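Local coordinates for protein NAD(FAD)-dependent dehydrogenase, NirB-family (N-terminal domain) (Clostridium acetobutylicum, PDB 3KLJ) that catalyses the NADH-dependent reduction of rubredoxin through a bound FAD, passing electrons into a chain that scavenges dioxygen, at residues Lys197-Leu201 / Gly202-Tyr206. Numbering follows the deposited sequence.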
loop_
_atom_site.group_PDB
_atom_site.type_symbol
_atom_site.label_atom_id
_atom_site.label_comp_id
_atom_site.label_asym_id
_atom_site.label_seq_id
_atom_site.Cartn_x
_atom_site.Cartn_y
_atom_site.Cartn_z
ATOM N N LYS A 197 -14.780 19.059 2.648
ATOM C CA LYS A 197 -14.036 19.437 1.452
ATOM C C LYS A 197 -14.312 18.478 0.282
ATOM O O LYS A 197 -14.439 18.904 -0.872
ATOM C CB LYS A 197 -12.533 19.468 1.748
ATOM C CG LYS A 197 -12.052 20.619 2.623
ATOM C CD LYS A 197 -12.299 21.977 1.976
ATOM C CE LYS A 197 -11.663 23.081 2.777
ATOM N NZ LYS A 197 -12.372 24.375 2.560
ATOM N N LEU A 198 -14.407 17.189 0.590
ATOM C CA LEU A 198 -14.756 16.193 -0.410
ATOM C C LEU A 198 -16.215 16.280 -0.865
ATOM O O LEU A 198 -16.500 16.064 -2.041
ATOM C CB LEU A 198 -14.402 14.780 0.076
ATOM C CG LEU A 198 -12.907 14.490 0.232
ATOM C CD1 LEU A 198 -12.661 13.126 0.889
ATOM C CD2 LEU A 198 -12.196 14.566 -1.115
ATOM N N ASP A 199 -17.117 16.621 0.061
ATOM C CA ASP A 199 -18.555 16.670 -0.201
ATOM C C ASP A 199 -18.937 17.849 -1.086
ATOM O O ASP A 199 -19.828 17.729 -1.931
ATOM C CB ASP A 199 -19.359 16.738 1.108
ATOM C CG ASP A 199 -20.837 16.376 0.916
ATOM O OD1 ASP A 199 -21.121 15.259 0.428
ATOM O OD2 ASP A 199 -21.713 17.200 1.266
ATOM N N ARG A 200 -18.283 18.992 -0.884
ATOM C CA ARG A 200 -18.522 20.141 -1.755
ATOM C C ARG A 200 -17.820 19.969 -3.115
ATOM O O ARG A 200 -18.123 20.691 -4.069
ATOM C CB ARG A 200 -18.192 21.475 -1.057
ATOM C CG ARG A 200 -16.715 21.875 -0.976
ATOM C CD ARG A 200 -16.531 23.073 -0.031
ATOM N NE ARG A 200 -17.758 23.862 0.076
ATOM C CZ ARG A 200 -17.929 25.090 -0.414
ATOM N NH1 ARG A 200 -16.938 25.716 -1.040
ATOM N NH2 ARG A 200 -19.093 25.705 -0.259
ATOM N N LEU A 201 -16.913 18.996 -3.194
ATOM C CA LEU A 201 -16.281 18.605 -4.460
ATOM C C LEU A 201 -17.028 17.476 -5.173
ATOM O O LEU A 201 -16.531 16.911 -6.152
ATOM C CB LEU A 201 -14.822 18.202 -4.236
ATOM C CG LEU A 201 -13.709 19.213 -4.547
ATOM C CD1 LEU A 201 -14.154 20.686 -4.493
ATOM C CD2 LEU A 201 -12.519 18.966 -3.631
ATOM N N GLY A 202 -18.217 17.153 -4.673
ATOM C CA GLY A 202 -19.076 16.145 -5.285
ATOM C C GLY A 202 -18.755 14.706 -4.930
ATOM O O GLY A 202 -19.363 13.789 -5.479
ATOM N N ILE A 203 -17.794 14.495 -4.029
ATOM C CA ILE A 203 -17.520 13.149 -3.522
ATOM C C ILE A 203 -18.305 12.947 -2.220
ATOM O O ILE A 203 -17.903 13.425 -1.157
ATOM C CB ILE A 203 -15.990 12.869 -3.372
ATOM C CG1 ILE A 203 -15.315 12.910 -4.747
ATOM C CG2 ILE A 203 -15.728 11.498 -2.725
ATOM C CD1 ILE A 203 -13.812 12.736 -4.713
ATOM N N LYS A 204 -19.445 12.270 -2.325
ATOM C CA LYS A 204 -20.304 12.012 -1.174
ATOM C C LYS A 204 -19.828 10.815 -0.362
ATOM O O LYS A 204 -19.439 9.784 -0.920
ATOM C CB LYS A 204 -21.773 11.847 -1.598
ATOM C CG LYS A 204 -22.544 10.768 -0.830
ATOM C CD LYS A 204 -23.828 11.273 -0.190
ATOM C CE LYS A 204 -23.567 11.794 1.226
ATOM N NZ LYS A 204 -24.805 11.781 2.071
ATOM N N ILE A 205 -19.835 10.972 0.958
ATOM C CA ILE A 205 -19.511 9.875 1.865
ATOM C C ILE A 205 -20.691 9.622 2.796
ATOM O O ILE A 205 -21.095 10.505 3.569
ATOM C CB ILE A 205 -18.220 10.120 2.698
ATOM C CG1 ILE A 205 -17.019 10.396 1.783
ATOM C CG2 ILE A 205 -17.943 8.903 3.586
ATOM C CD1 ILE A 205 -15.708 10.770 2.505
ATOM N N TYR A 206 -21.250 8.418 2.704
ATOM C CA TYR A 206 -22.309 8.002 3.610
ATOM C C TYR A 206 -21.647 7.516 4.885
ATOM O O TYR A 206 -20.879 6.552 4.863
ATOM C CB TYR A 206 -23.152 6.887 2.996
ATOM C CG TYR A 206 -23.988 7.312 1.811
ATOM C CD1 TYR A 206 -25.275 7.822 1.988
ATOM C CD2 TYR A 206 -23.495 7.198 0.514
ATOM C CE1 TYR A 206 -26.054 8.208 0.890
ATOM C CE2 TYR A 206 -24.257 7.577 -0.582
ATOM C CZ TYR A 206 -25.531 8.076 -0.394
ATOM O OH TYR A 206 -26.270 8.448 -1.494
HETATM O O HOH W 1 -20.041 13.571 2.179
#
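Ile203 and Leu198 are joined through their backbones where helix 188-199 turns into strand 204-206: Ile203 N donates to Leu198 O at 2.8 Å. Nested within that loop, a type I beta turn from Asp199 to Gly202 closes with a weak 3.2 Å bond from Gly202 N to Asp199 O. Gly202 takes the positive phi (82°) that swings the chain back across the helix end, and a CA-H...O contact of 3.4 Å from Asp199 CA to Ile203 O accompanies the reversal. On the polar side, Asp199 holds its carboxylate anti to the backbone N (chi1 -163°), alongside Lys204 and pointing the same way. There OD1 accepts a water proton, and the same water takes the N-H of Ile205, linking the last helical turn to the strand. The apolar contacts are light: CB of Leu198 lies 4.2 Å from CB of Ile203, and CD1 of Leu198 meets CD1 of Ile205 at the same distance, with Ile159 and Ile174 adding to this buried side. Gly202 is the C' residue of a Schellman motif, here joining helix to edge strand in a beta-alpha-beta unit of the Rossmann-like NADH-binding domain.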